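Local coordinates for protein polyhedrin (Antheraea mylitta cypovirus 4, PDB 5A9C) that probably forms the crystalline lattice of viral polyhedra, the occlusion bodies that package and protect cypovirus particles, and is present here as a domain-deleted mutant, at residues V41-Y46 and G81-F86; P59-V64 and A167-N172; G130-A135 and S209-I214; K63-W68 and T145-A150. All blocks are in the same frame, centred on the assembly; numbering follows the deposited sequence.

How the contacts relate
Contacts 1 and 4 are buried antiparallel pairings, one in each of the two main sheets of the β-sandwich; their centres lie about 11 Å apart, and Phe86 and Val42 of the first meet Val148 and Leu66 of the second across the core. Contact 2, also buried, shares Lys63 and Val64 with contact 4 but leaves the sheet for helix 165-172, close to two other subunits. Contact 3, only partly buried, joins the first sheet through Arg134 and Phe86. Backbone bonds and aliphatic groups carry contacts 1 and 4. Contact 2 meets through methyl and ring contacts, its polar groups held by residues outside it, whereas contact 3 rests on carboxylate-to-amide bonds and serine hydroxyls.

Contact 1. Residues V41-Y46 and G81-F86; sequences VVFAQY and GVIVSF
Val41 to Gln45 runs antiparallel to Gly81 to Phe86, the two strand axes 4.5 Å apart at their closest and 160° from one another in direction. Val41 pairs with Ser85 and Phe43 with Ile83 as hydrogen-bonded pairs, each closed by two backbone bonds; the one from Phe43 N to Ile83 O, 2.8 Å, is almost straight. Val42 faces Val84, and Ala44 faces Val82, in the non-hydrogen-bonded pairs between.

On the face of Val42, Ala44, Val82 and Val84 the contact is aliphatic. Val42 CG1 reaches Val82 CG1 at 3.8 Å, and the same methyl of Val82 also lies near Ala44 CB. Val82 CG1, anti to its carbonyl carbon (chi1 -69°), leans toward the neighbouring strand. The other face holds Phe43, whose CB packs on Ile83 CB at 4.0 Å. The edge of its ring runs past Ile83 O toward Ser85, with CE2 4.1 Å from Ser85 CB, while Val41 CG1 sits 3.4 Å above one ring face, nearer the edge of the ring than its centre. Tyr199 adds an edge-to-face partner to this ring, and Ser85 OG is bonded to Ala198 O. Strands 51-58 and 133-139 flank the pair, so this is an inner ladder of the six-stranded antiparallel sheet in the β-sandwich of cypovirus polyhedrins.

Contact 2. Residues P59-V64 and A167-N172; sequences PDYLKV and AQTLTN
Thr169 OG1, on the residue that meets Asp60, lies between two backbone carbonyls, those of Arg160 and Gln165, and its single proton is shared between them or serves one of the two. The contact is a loop-and-strand to helix packing, in which the start of strand 61-66 and the residues before it lean on the last turns of helix 165-172, at the edge of the polyhedrin β-sandwich.

Thr169 stands at the centre of the contact. Its methyl, anti to the backbone N (chi1 -67° for OG1), is directed at the aliphatic part of Asp60, with Thr169 CG2 3.6 Å from Asp60 CB and equally close to Asp60 CG. Asp60 OD1 makes a salt bridge with Arg160, and its backbone N is bonded to Asn173. Arg160 therefore serves both residues, its guanidinium the acid and its carbonyl the threonine, a link consistent with holding the loop against the helix. The same methyl lies near the plane of the Tyr61 ring, at its edge, 4.1 Å from Tyr61 CE2.

Close by, Pro59 CG rests 3.5 Å from the backbone O of Asn172. Neighbouring subunits meet here too: Leu170 O accepts from Lys63 of the second subunit, and Tyr61 packs on Leu170 of the third. With chi1 at 62°, between backbone N and carbonyl carbon, Tyr61 extends toward the helix until its OH stands 3.5 Å from Leu170 CD2 of its own chain.

Contact 3. Residues G130-A135 and S209-I214; sequences GHLSRA and SSDAYI
The carboxylate of Asp211 takes two consecutive backbone N-H groups by charge-assisted bonding, OD2 accepting from His131 N at 2.9 Å and OD1 from Leu132 N at 3.2 Å. Each oxygen uses its syn lone pair, so the acid forms a two-pronged clasp over the turn, and both bonds are somewhat bent. The negative charge would probably be steadied by these two dipoles. Gly130, with a backbone phi of 136°, lets the chain pass right beside it, Gly130 CA standing 3.2 Å from Asp211 OD2.

The flat groups form a second set. The imidazole of His131 sits against the carboxylate with the planes 36° apart; Asp211 OD1 lies 3.3 Å above one face of the His131 ring. ND1, on the side of the ring away from CD2, is bonded to the hydroxyl of Tyr32.

Hydroxyls make the third. Ser133 OG and Ser210 OG are 2.7 Å apart, each with a further partner, Asn87 for Ser133 and the carbonyl of His196 for Ser210, while a weak bond joins Ser210 N to Ser133 OG. Ser209 OG accepts from Asp211 N at 3.1 Å, and the same hydroxyl is bonded to Ala129 O.

Apolar contact is modest: Leu132 CB rests 3.7 Å from Ser210 CB.

Across the subunit boundary, Arg111 of the second subunit reaches Ser210 O, tying this corner to the trimer.

The bond from Asp211 N to Ser209 OG makes an ST turn, which shapes the loop that presents Asp211, while the carboxylate-to-amide bonds join that loop to the turn before strand 133-139.

Contact 4. Residues K63-W68 and T145-A150; sequences KVFLNW and TVKVLA
Lys63 to Leu66 and Thr145 to Ala150 run antiparallel, their directions 172° apart and their axes 4.7 Å at closest. Val64 with Val148 and Leu66 with Val146 are the hydrogen-bonded pairs; in the first, Val64 N gives to Val148 O at 2.9 Å and Val148 N returns the bond to Val64 O. The return bond of the second, Val146 N to Leu66 O, is longer at 3.3 Å.

Side chains alternate between two faces. Val64, Leu66, Val146 and Val148 lie on the one that packs on Tyr56, Phe54 and Phe86, and Val64 CB meets Val148 CB at 4.0 Å. On the face of Lys63, Phe65, Lys147 and Leu149 the geometry is more varied. Phe65 CG is anti to the backbone N (chi1 172°), which swings the ring toward Lys147 and Thr145 of the neighbouring strand; the ring edge takes Lys147 CG in its plane, with Phe65 CD1 3.8 Å away, and farther along CE1 is 3.5 Å from Thr145 CB. The Lys63 chain runs alongside Leu149, CG 4.1 Å from Leu149 CD1.

Thr145 closes the end, its CG2 3.5 Å from Trp68 N, a buried amide with no partner in the model. Lys147 NZ is bonded to the carbonyl of Ala115 and makes a salt bridge with Glu98, whereas Lys63 NZ bonds the carbonyl of Asn173 of the third subunit as well as that of Leu170 there. The chemistry is thus two-sided: an aliphatic face seals the interior of the sandwich, and the lysine-bearing face supplies charge to satisfy acid and carbonyl partners, partly across the trimer interface.

Contact 1. Residues V41-Y46 and G81-F86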
loop_
_atom_site.group_PDB
_atom_site.type_symbol
_atom_site.label_atom_id
_atom_site.label_comp_id
_atom_site.label_asym_id
_atom_site.label_seq_id
_atom_site.Cartn_x
_atom_site.Cartn_y
_atom_site.Cartn_z
ATOM N N VAL A 41 -3.884 -17.046 0.133
ATOM C CA VAL A 41 -2.650 -17.404 -0.538
ATOM C C VAL A 41 -2.884 -17.610 -2.024
ATOM O O VAL A 41 -3.824 -18.299 -2.429
ATOM C CB VAL A 41 -2.031 -18.680 0.056
ATOM C CG1 VAL A 41 -0.682 -18.962 -0.594
ATOM C CG2 VAL A 41 -1.887 -18.547 1.572
ATOM N N VAL A 42 -2.024 -17.001 -2.831
ATOM C CA VAL A 42 -2.047 -17.200 -4.269
ATOM C C VAL A 42 -0.855 -18.070 -4.653
ATOM O O VAL A 42 0.297 -17.643 -4.550
ATOM C CB VAL A 42 -1.976 -15.859 -5.025
ATOM C CG1 VAL A 42 -2.037 -16.093 -6.532
ATOM C CG2 VAL A 42 -3.100 -14.935 -4.576
ATOM N N PHE A 43 -1.134 -19.300 -5.074
ATOM C CA PHE A 43 -0.088 -20.237 -5.467
ATOM C C PHE A 43 0.086 -20.201 -6.976
ATOM O O PHE A 43 -0.814 -20.604 -7.705
ATOM C CB PHE A 43 -0.469 -21.669 -5.079
ATOM C CG PHE A 43 -0.552 -21.912 -3.602
ATOM C CD1 PHE A 43 0.589 -22.187 -2.868
ATOM C CD2 PHE A 43 -1.778 -21.910 -2.953
ATOM C CE1 PHE A 43 0.512 -22.434 -1.511
ATOM C CE2 PHE A 43 -1.862 -22.156 -1.598
ATOM C CZ PHE A 43 -0.714 -22.423 -0.875
ATOM N N ALA A 44 1.239 -19.732 -7.443
ATOM C CA ALA A 44 1.527 -19.713 -8.876
ATOM C C ALA A 44 2.226 -21.000 -9.306
ATOM O O ALA A 44 3.218 -21.404 -8.700
ATOM C CB ALA A 44 2.376 -18.498 -9.237
ATOM N N GLN A 45 1.700 -21.640 -10.347
ATOM C CA GLN A 45 2.275 -22.877 -10.869
ATOM C C GLN A 45 3.027 -22.630 -12.173
ATOM O O GLN A 45 2.488 -22.030 -13.102
ATOM C CB GLN A 45 1.178 -23.917 -11.111
ATOM C CG GLN A 45 1.662 -25.161 -11.838
ATOM C CD GLN A 45 0.528 -26.003 -12.388
ATOM O OE1 GLN A 45 -0.577 -25.510 -12.607
ATOM N NE2 GLN A 45 0.798 -27.283 -12.612
ATOM N N TYR A 46 4.265 -23.107 -12.244
ATOM C CA TYR A 46 5.088 -22.916 -13.434
ATOM C C TYR A 46 5.342 -24.240 -14.144
ATOM O O TYR A 46 5.308 -25.299 -13.519
ATOM C CB TYR A 46 6.412 -22.236 -13.067
ATOM C CG TYR A 46 6.221 -20.913 -12.365
ATOM C CD1 TYR A 46 6.025 -19.744 -13.087
ATOM C CD2 TYR A 46 6.219 -20.837 -10.981
ATOM C CE1 TYR A 46 5.841 -18.536 -12.450
ATOM C CE2 TYR A 46 6.036 -19.632 -10.334
ATOM C CZ TYR A 46 5.845 -18.485 -11.073
ATOM O OH TYR A 46 5.660 -17.281 -10.433
ATOM N N GLY A 81 -0.980 -20.888 -14.269
ATOM C CA GLY A 81 -2.198 -20.562 -13.560
ATOM C C GLY A 81 -1.911 -20.369 -12.090
ATOM O O GLY A 81 -0.764 -20.502 -11.656
ATOM N N VAL A 82 -2.949 -20.048 -11.326
ATOM C CA VAL A 82 -2.819 -19.888 -9.883
ATOM C C VAL A 82 -3.901 -20.643 -9.131
ATOM O O VAL A 82 -5.016 -20.817 -9.623
ATOM C CB VAL A 82 -2.876 -18.401 -9.449
ATOM C CG1 VAL A 82 -1.636 -17.656 -9.923
ATOM C CG2 VAL A 82 -4.150 -17.731 -9.964
ATOM N N ILE A 83 -3.557 -21.104 -7.936
ATOM C CA ILE A 83 -4.549 -21.603 -7.003
ATOM C C ILE A 83 -4.720 -20.518 -5.958
ATOM O O ILE A 83 -3.761 -20.154 -5.274
ATOM C CB ILE A 83 -4.106 -22.911 -6.313
ATOM C CG1 ILE A 83 -3.915 -24.035 -7.336
ATOM C CG2 ILE A 83 -5.120 -23.326 -5.253
ATOM C CD1 ILE A 83 -2.621 -23.952 -8.118
ATOM N N VAL A 84 -5.925 -19.972 -5.860
ATOM C CA VAL A 84 -6.194 -18.940 -4.874
ATOM C C VAL A 84 -6.904 -19.564 -3.680
ATOM O O VAL A 84 -7.997 -20.116 -3.813
ATOM C CB VAL A 84 -7.029 -17.781 -5.455
ATOM C CG1 VAL A 84 -7.206 -16.688 -4.410
ATOM C CG2 VAL A 84 -6.353 -17.212 -6.691
ATOM N N SER A 85 -6.259 -19.487 -2.522
ATOM C CA SER A 85 -6.757 -20.108 -1.303
ATOM C C SER A 85 -7.303 -19.051 -0.347
ATOM O O SER A 85 -6.566 -18.173 0.095
ATOM C CB SER A 85 -5.631 -20.893 -0.630
ATOM O OG SER A 85 -6.049 -21.453 0.604
ATOM N N PHE A 86 -8.596 -19.138 -0.038
ATOM C CA PHE A 86 -9.252 -18.202 0.878
ATOM C C PHE A 86 -9.490 -18.880 2.224
ATOM O O PHE A 86 -10.103 -19.943 2.280
ATOM C CB PHE A 86 -10.616 -17.773 0.325
ATOM C CG PHE A 86 -10.552 -16.939 -0.926
ATOM C CD1 PHE A 86 -10.504 -17.537 -2.175
ATOM C CD2 PHE A 86 -10.592 -15.555 -0.852
ATOM C CE1 PHE A 86 -10.465 -16.768 -3.329
ATOM C CE2 PHE A 86 -10.556 -14.779 -1.998
ATOM C CZ PHE A 86 -10.494 -15.387 -3.241
#

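Contact 2. Residues P59-V64 and A167-N172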
loop_
_atom_site.group_PDB
_atom_site.type_symbol
_atom_site.label_atom_id
_atom_site.label_comp_id
_atom_site.label_asym_id
_atom_site.label_seq_id
_atom_site.Cartn_x
_atom_site.Cartn_y
_atom_site.Cartn_z
ATOM N N PRO A 59 -6.377 -8.893 9.096
ATOM C CA PRO A 59 -7.520 -8.992 10.011
ATOM C C PRO A 59 -8.877 -8.536 9.461
ATOM O O PRO A 59 -9.899 -8.998 9.970
ATOM C CB PRO A 59 -7.108 -8.082 11.168
ATOM C CG PRO A 59 -6.273 -7.034 10.517
ATOM C CD PRO A 59 -5.520 -7.734 9.404
ATOM N N ASP A 60 -8.900 -7.657 8.464
ATOM C CA ASP A 60 -10.169 -7.055 8.046
ATOM C C ASP A 60 -10.491 -7.191 6.559
ATOM O O ASP A 60 -11.591 -7.613 6.192
ATOM C CB ASP A 60 -10.217 -5.583 8.458
ATOM C CG ASP A 60 -10.230 -5.405 9.963
ATOM O OD1 ASP A 60 -11.144 -5.953 10.616
ATOM O OD2 ASP A 60 -9.329 -4.721 10.489
ATOM N N TYR A 61 -9.546 -6.818 5.705
ATOM C CA TYR A 61 -9.761 -6.907 4.267
ATOM C C TYR A 61 -8.444 -6.982 3.511
ATOM O O TYR A 61 -7.403 -6.526 3.988
ATOM C CB TYR A 61 -10.591 -5.720 3.760
ATOM C CG TYR A 61 -9.926 -4.382 3.978
ATOM C CD1 TYR A 61 -9.071 -3.845 3.022
ATOM C CD2 TYR A 61 -10.140 -3.662 5.145
ATOM C CE1 TYR A 61 -8.452 -2.625 3.224
ATOM C CE2 TYR A 61 -9.527 -2.441 5.355
ATOM C CZ TYR A 61 -8.683 -1.928 4.393
ATOM O OH TYR A 61 -8.072 -0.711 4.600
ATOM N N LEU A 62 -8.502 -7.566 2.324
ATOM C CA LEU A 62 -7.327 -7.704 1.486
ATOM C C LEU A 62 -7.662 -7.340 0.048
ATOM O O LEU A 62 -8.595 -7.891 -0.537
ATOM C CB LEU A 62 -6.801 -9.139 1.548
ATOM C CG LEU A 62 -5.666 -9.492 0.584
ATOM C CD1 LEU A 62 -4.376 -8.782 0.975
ATOM C CD2 LEU A 62 -5.457 -10.998 0.539
ATOM N N LYS A 63 -6.905 -6.400 -0.505
ATOM C CA LYS A 63 -6.981 -6.060 -1.919
ATOM C C LYS A 63 -5.638 -6.370 -2.566
ATOM O O LYS A 63 -4.615 -5.797 -2.188
ATOM C CB LYS A 63 -7.320 -4.578 -2.102
ATOM C CG LYS A 63 -8.662 -4.169 -1.525
ATOM C CD LYS A 63 -8.865 -2.665 -1.619
ATOM C CE LYS A 63 -7.739 -1.920 -0.919
ATOM N NZ LYS A 63 -7.919 -0.446 -0.981
ATOM N N VAL A 64 -5.635 -7.281 -3.532
ATOM C CA VAL A 64 -4.389 -7.703 -4.157
ATOM C C VAL A 64 -4.364 -7.426 -5.651
ATOM O O VAL A 64 -5.339 -7.676 -6.353
ATOM C CB VAL A 64 -4.138 -9.214 -3.954
ATOM C CG1 VAL A 64 -2.891 -9.651 -4.712
ATOM C CG2 VAL A 64 -4.007 -9.532 -2.481
ATOM N N ALA A 167 -13.309 3.320 11.208
ATOM C CA ALA A 167 -12.063 3.978 11.581
ATOM C C ALA A 167 -11.041 2.981 12.115
ATOM O O ALA A 167 -9.904 2.934 11.645
ATOM C CB ALA A 167 -12.325 5.073 12.605
ATOM N N GLN A 168 -11.447 2.183 13.099
ATOM C CA GLN A 168 -10.555 1.185 13.676
ATOM C C GLN A 168 -10.145 0.155 12.631
ATOM O O GLN A 168 -8.987 -0.253 12.572
ATOM C CB GLN A 168 -11.213 0.483 14.867
ATOM C CG GLN A 168 -10.344 -0.604 15.488
ATOM C CD GLN A 168 -10.988 -1.263 16.694
ATOM O OE1 GLN A 168 -12.211 -1.269 16.836
ATOM N NE2 GLN A 168 -10.163 -1.820 17.573
ATOM N N THR A 169 -11.102 -0.261 11.809
ATOM C CA THR A 169 -10.847 -1.242 10.760
ATOM C C THR A 169 -9.757 -0.768 9.805
ATOM O O THR A 169 -8.872 -1.531 9.424
ATOM C CB THR A 169 -12.127 -1.545 9.961
ATOM O OG1 THR A 169 -13.066 -2.226 10.801
ATOM C CG2 THR A 169 -11.811 -2.414 8.752
ATOM N N LEU A 170 -9.829 0.501 9.421
ATOM C CA LEU A 170 -8.859 1.086 8.505
ATOM C C LEU A 170 -7.452 1.071 9.099
ATOM O O LEU A 170 -6.490 0.685 8.433
ATOM C CB LEU A 170 -9.280 2.514 8.140
ATOM C CG LEU A 170 -8.393 3.331 7.199
ATOM C CD1 LEU A 170 -7.188 3.876 7.942
ATOM C CD2 LEU A 170 -7.961 2.499 5.999
ATOM N N THR A 171 -7.340 1.487 10.357
ATOM C CA THR A 171 -6.044 1.598 11.021
ATOM C C THR A 171 -5.555 0.262 11.574
ATOM O O THR A 171 -4.360 0.076 11.805
ATOM C CB THR A 171 -6.097 2.627 12.167
ATOM O OG1 THR A 171 -7.044 2.197 13.154
ATOM C CG2 THR A 171 -6.514 3.987 11.639
ATOM N N ASN A 172 -6.483 -0.664 11.782
ATOM C CA ASN A 172 -6.165 -1.965 12.363
ATOM C C ASN A 172 -5.708 -2.977 11.317
ATOM O O ASN A 172 -5.084 -3.988 11.645
ATOM C CB ASN A 172 -7.386 -2.508 13.107
ATOM C CG ASN A 172 -7.158 -3.887 13.681
ATOM O OD1 ASN A 172 -7.406 -4.896 13.022
ATOM N ND2 ASN A 172 -6.692 -3.940 14.923
#

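Contact 3. Residues G130-A135 and S209-I214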
loop_
_atom_site.group_PDB
_atom_site.type_symbol
_atom_site.label_atom_id
_atom_site.label_comp_id
_atom_site.label_asym_id
_atom_site.label_seq_id
_atom_site.Cartn_x
_atom_site.Cartn_y
_atom_site.Cartn_z
ATOM N N GLY A 130 -13.744 -26.776 3.445
ATOM C CA GLY A 130 -14.001 -26.752 4.873
ATOM C C GLY A 130 -14.855 -25.549 5.215
ATOM O O GLY A 130 -15.091 -24.696 4.360
ATOM N N HIS A 131 -15.324 -25.463 6.456
ATOM C CA HIS A 131 -16.163 -24.331 6.834
ATOM C C HIS A 131 -15.356 -23.031 6.824
ATOM O O HIS A 131 -15.906 -21.947 6.640
ATOM C CB HIS A 131 -16.855 -24.569 8.185
ATOM C CG HIS A 131 -15.920 -24.628 9.354
ATOM N ND1 HIS A 131 -15.526 -23.505 10.051
ATOM C CD2 HIS A 131 -15.314 -25.677 9.960
ATOM C CE1 HIS A 131 -14.711 -23.859 11.030
ATOM N NE2 HIS A 131 -14.565 -25.173 10.995
ATOM N N LEU A 132 -14.043 -23.153 6.992
ATOM C CA LEU A 132 -13.163 -21.991 7.059
ATOM C C LEU A 132 -12.501 -21.638 5.730
ATOM O O LEU A 132 -11.872 -20.588 5.612
ATOM C CB LEU A 132 -12.073 -22.217 8.111
ATOM C CG LEU A 132 -12.456 -22.002 9.578
ATOM C CD1 LEU A 132 -11.390 -22.569 10.500
ATOM C CD2 LEU A 132 -12.688 -20.524 9.862
ATOM N N SER A 133 -12.635 -22.501 4.729
ATOM C CA SER A 133 -11.791 -22.371 3.543
ATOM C C SER A 133 -12.495 -22.565 2.203
ATOM O O SER A 133 -13.386 -23.403 2.068
ATOM C CB SER A 133 -10.619 -23.352 3.635
ATOM O OG SER A 133 -9.825 -23.107 4.781
ATOM N N ARG A 134 -12.071 -21.777 1.216
ATOM C CA ARG A 134 -12.445 -21.991 -0.179
ATOM C C ARG A 134 -11.186 -21.940 -1.044
ATOM O O ARG A 134 -10.195 -21.314 -0.672
ATOM C CB ARG A 134 -13.431 -20.919 -0.655
ATOM C CG ARG A 134 -14.695 -20.791 0.172
ATOM C CD ARG A 134 -15.579 -22.011 0.033
ATOM N NE ARG A 134 -16.924 -21.758 0.537
ATOM C CZ ARG A 134 -17.296 -21.918 1.804
ATOM N NH1 ARG A 134 -16.421 -22.330 2.715
ATOM N NH2 ARG A 134 -18.549 -21.662 2.159
ATOM N N ALA A 135 -11.217 -22.599 -2.197
ATOM C CA ALA A 135 -10.087 -22.538 -3.118
ATOM C C ALA A 135 -10.563 -22.602 -4.563
ATOM O O ALA A 135 -11.570 -23.238 -4.870
ATOM C CB ALA A 135 -9.093 -23.653 -2.826
ATOM N N SER A 209 -6.653 -28.128 4.464
ATOM C CA SER A 209 -7.825 -27.413 4.945
ATOM C C SER A 209 -7.506 -26.680 6.239
ATOM O O SER A 209 -6.568 -27.037 6.947
ATOM C CB SER A 209 -8.980 -28.393 5.174
ATOM O OG SER A 209 -10.107 -27.742 5.734
ATOM N N SER A 210 -8.294 -25.652 6.540
ATOM C CA SER A 210 -8.145 -24.915 7.789
ATOM C C SER A 210 -8.881 -25.605 8.930
ATOM O O SER A 210 -8.593 -25.358 10.098
ATOM C CB SER A 210 -8.668 -23.487 7.628
ATOM O OG SER A 210 -7.942 -22.797 6.629
ATOM N N ASP A 211 -9.835 -26.465 8.582
ATOM C CA ASP A 211 -10.665 -27.151 9.571
ATOM C C ASP A 211 -9.874 -28.127 10.438
ATOM O O ASP A 211 -9.197 -29.023 9.928
ATOM C CB ASP A 211 -11.804 -27.904 8.879
ATOM C CG ASP A 211 -12.849 -26.979 8.296
ATOM O OD1 ASP A 211 -12.565 -25.773 8.137
ATOM O OD2 ASP A 211 -13.961 -27.464 7.990
ATOM N N ALA A 212 -9.978 -27.961 11.753
ATOM C CA ALA A 212 -9.319 -28.861 12.692
ATOM C C ALA A 212 -10.215 -30.050 13.026
ATOM O O ALA A 212 -11.396 -29.878 13.332
ATOM C CB ALA A 212 -8.934 -28.114 13.967
ATOM N N TYR A 213 -9.645 -31.251 12.954
ATOM C CA TYR A 213 -10.351 -32.487 13.284
ATOM C C TYR A 213 -9.680 -33.138 14.487
ATOM O O TYR A 213 -8.454 -33.235 14.536
ATOM C CB TYR A 213 -10.303 -33.467 12.109
ATOM C CG TYR A 213 -11.243 -33.163 10.960
ATOM C CD1 TYR A 213 -11.863 -31.928 10.842
ATOM C CD2 TYR A 213 -11.500 -34.121 9.983
ATOM C CE1 TYR A 213 -12.720 -31.655 9.789
ATOM C CE2 TYR A 213 -12.353 -33.860 8.930
ATOM C CZ TYR A 213 -12.959 -32.623 8.837
ATOM O OH TYR A 213 -13.810 -32.353 7.792
ATOM N N ILE A 214 -10.475 -33.605 15.444
ATOM C CA ILE A 214 -9.925 -34.149 16.687
ATOM C C ILE A 214 -9.135 -35.450 16.493
ATOM O O ILE A 214 -8.232 -35.757 17.273
ATOM C CB ILE A 214 -11.022 -34.338 17.769
ATOM C CG1 ILE A 214 -10.385 -34.618 19.135
ATOM C CG2 ILE A 214 -11.999 -35.436 17.365
ATOM C CD1 ILE A 214 -11.375 -34.627 20.286
#

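Contact 4. Residues K63-W68 and T145-A150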
loop_
_atom_site.group_PDB
_atom_site.type_symbol
_atom_site.label_atom_id
_atom_site.label_comp_id
_atom_site.label_asym_id
_atom_site.label_seq_id
_atom_site.Cartn_x
_atom_site.Cartn_y
_atom_site.Cartn_z
ATOM N N LYS A 63 -6.905 -6.400 -0.505
ATOM C CA LYS A 63 -6.981 -6.060 -1.919
ATOM C C LYS A 63 -5.638 -6.370 -2.566
ATOM O O LYS A 63 -4.615 -5.797 -2.188
ATOM C CB LYS A 63 -7.320 -4.578 -2.102
ATOM C CG LYS A 63 -8.662 -4.169 -1.525
ATOM C CD LYS A 63 -8.865 -2.665 -1.619
ATOM C CE LYS A 63 -7.739 -1.920 -0.919
ATOM N NZ LYS A 63 -7.919 -0.446 -0.981
ATOM N N VAL A 64 -5.635 -7.281 -3.532
ATOM C CA VAL A 64 -4.389 -7.703 -4.157
ATOM C C VAL A 64 -4.364 -7.426 -5.651
ATOM O O VAL A 64 -5.339 -7.676 -6.353
ATOM C CB VAL A 64 -4.138 -9.214 -3.954
ATOM C CG1 VAL A 64 -2.891 -9.651 -4.712
ATOM C CG2 VAL A 64 -4.007 -9.532 -2.481
ATOM N N PHE A 65 -3.243 -6.894 -6.124
ATOM C CA PHE A 65 -2.954 -6.854 -7.551
ATOM C C PHE A 65 -1.539 -7.350 -7.776
ATOM O O PHE A 65 -0.571 -6.703 -7.379
ATOM C CB PHE A 65 -3.112 -5.448 -8.135
ATOM C CG PHE A 65 -2.630 -5.331 -9.564
ATOM C CD1 PHE A 65 -3.378 -5.848 -10.608
ATOM C CD2 PHE A 65 -1.421 -4.716 -9.858
ATOM C CE1 PHE A 65 -2.938 -5.750 -11.918
ATOM C CE2 PHE A 65 -0.977 -4.612 -11.169
ATOM C CZ PHE A 65 -1.736 -5.129 -12.199
ATOM N N LEU A 66 -1.427 -8.517 -8.397
ATOM C CA LEU A 66 -0.127 -9.063 -8.741
ATOM C C LEU A 66 0.195 -8.698 -10.182
ATOM O O LEU A 66 -0.503 -9.120 -11.106
ATOM C CB LEU A 66 -0.124 -10.582 -8.549
ATOM C CG LEU A 66 -0.351 -11.028 -7.098
ATOM C CD1 LEU A 66 -0.621 -12.526 -7.007
ATOM C CD2 LEU A 66 0.829 -10.627 -6.216
ATOM N N ASN A 67 1.235 -7.894 -10.374
ATOM C CA ASN A 67 1.619 -7.477 -11.718
ATOM C C ASN A 67 2.372 -8.587 -12.440
ATOM O O ASN A 67 2.787 -9.572 -11.822
ATOM C CB ASN A 67 2.449 -6.189 -11.686
ATOM C CG ASN A 67 3.766 -6.361 -10.961
ATOM O OD1 ASN A 67 4.608 -7.155 -11.370
ATOM N ND2 ASN A 67 3.951 -5.612 -9.881
ATOM N N TRP A 68 2.547 -8.429 -13.747
ATOM C CA TRP A 68 3.094 -9.500 -14.572
ATOM C C TRP A 68 4.543 -9.845 -14.227
ATOM O O TRP A 68 4.969 -10.989 -14.391
ATOM C CB TRP A 68 2.953 -9.167 -16.063
ATOM C CG TRP A 68 3.841 -8.058 -16.530
ATOM C CD1 TRP A 68 3.559 -6.723 -16.525
ATOM C CD2 TRP A 68 5.157 -8.189 -17.078
ATOM N NE1 TRP A 68 4.621 -6.013 -17.034
ATOM C CE2 TRP A 68 5.615 -6.890 -17.380
ATOM C CE3 TRP A 68 5.994 -9.277 -17.342
ATOM C CZ2 TRP A 68 6.872 -6.651 -17.933
ATOM C CZ3 TRP A 68 7.242 -9.039 -17.890
ATOM C CH2 TRP A 68 7.669 -7.735 -18.179
ATOM N N THR A 145 -2.638 -10.553 -15.407
ATOM C CA THR A 145 -2.379 -10.172 -14.024
ATOM C C THR A 145 -3.490 -10.724 -13.143
ATOM O O THR A 145 -4.515 -11.174 -13.648
ATOM C CB THR A 145 -2.262 -8.644 -13.845
ATOM O OG1 THR A 145 -3.337 -7.992 -14.530
ATOM C CG2 THR A 145 -0.930 -8.141 -14.392
ATOM N N VAL A 146 -3.282 -10.700 -11.832
ATOM C CA VAL A 146 -4.248 -11.277 -10.906
ATOM C C VAL A 146 -4.732 -10.273 -9.862
ATOM O O VAL A 146 -3.939 -9.557 -9.254
ATOM C CB VAL A 146 -3.664 -12.510 -10.186
ATOM C CG1 VAL A 146 -4.650 -13.035 -9.155
ATOM C CG2 VAL A 146 -3.296 -13.595 -11.196
ATOM N N LYS A 147 -6.046 -10.230 -9.664
ATOM C CA LYS A 147 -6.659 -9.378 -8.654
ATOM C C LYS A 147 -7.467 -10.235 -7.697
ATOM O O LYS A 147 -8.223 -11.105 -8.128
ATOM C CB LYS A 147 -7.575 -8.345 -9.311
ATOM C CG LYS A 147 -6.849 -7.267 -10.088
ATOM C CD LYS A 147 -7.808 -6.492 -10.981
ATOM C CE LYS A 147 -8.979 -5.913 -10.199
ATOM N NZ LYS A 147 -9.987 -5.306 -11.117
ATOM N N VAL A 148 -7.297 -10.002 -6.400
ATOM C CA VAL A 148 -8.064 -10.733 -5.396
ATOM C C VAL A 148 -8.677 -9.778 -4.380
ATOM O O VAL A 148 -8.037 -8.816 -3.953
ATOM C CB VAL A 148 -7.198 -11.767 -4.651
ATOM C CG1 VAL A 148 -8.042 -12.548 -3.647
ATOM C CG2 VAL A 148 -6.528 -12.714 -5.638
ATOM N N LEU A 149 -9.924 -10.046 -4.009
ATOM C CA LEU A 149 -10.587 -9.314 -2.937
ATOM C C LEU A 149 -11.161 -10.278 -1.906
ATOM O O LEU A 149 -11.890 -11.207 -2.247
ATOM C CB LEU A 149 -11.712 -8.439 -3.487
ATOM C CG LEU A 149 -12.608 -7.806 -2.417
ATOM C CD1 LEU A 149 -11.820 -6.828 -1.563
ATOM C CD2 LEU A 149 -13.806 -7.117 -3.045
ATOM N N ALA A 150 -10.829 -10.049 -0.642
ATOM C CA ALA A 150 -11.405 -10.828 0.447
ATOM C C ALA A 150 -11.717 -9.907 1.620
ATOM O O ALA A 150 -10.883 -9.096 2.019
ATOM C CB ALA A 150 -10.462 -11.939 0.870
#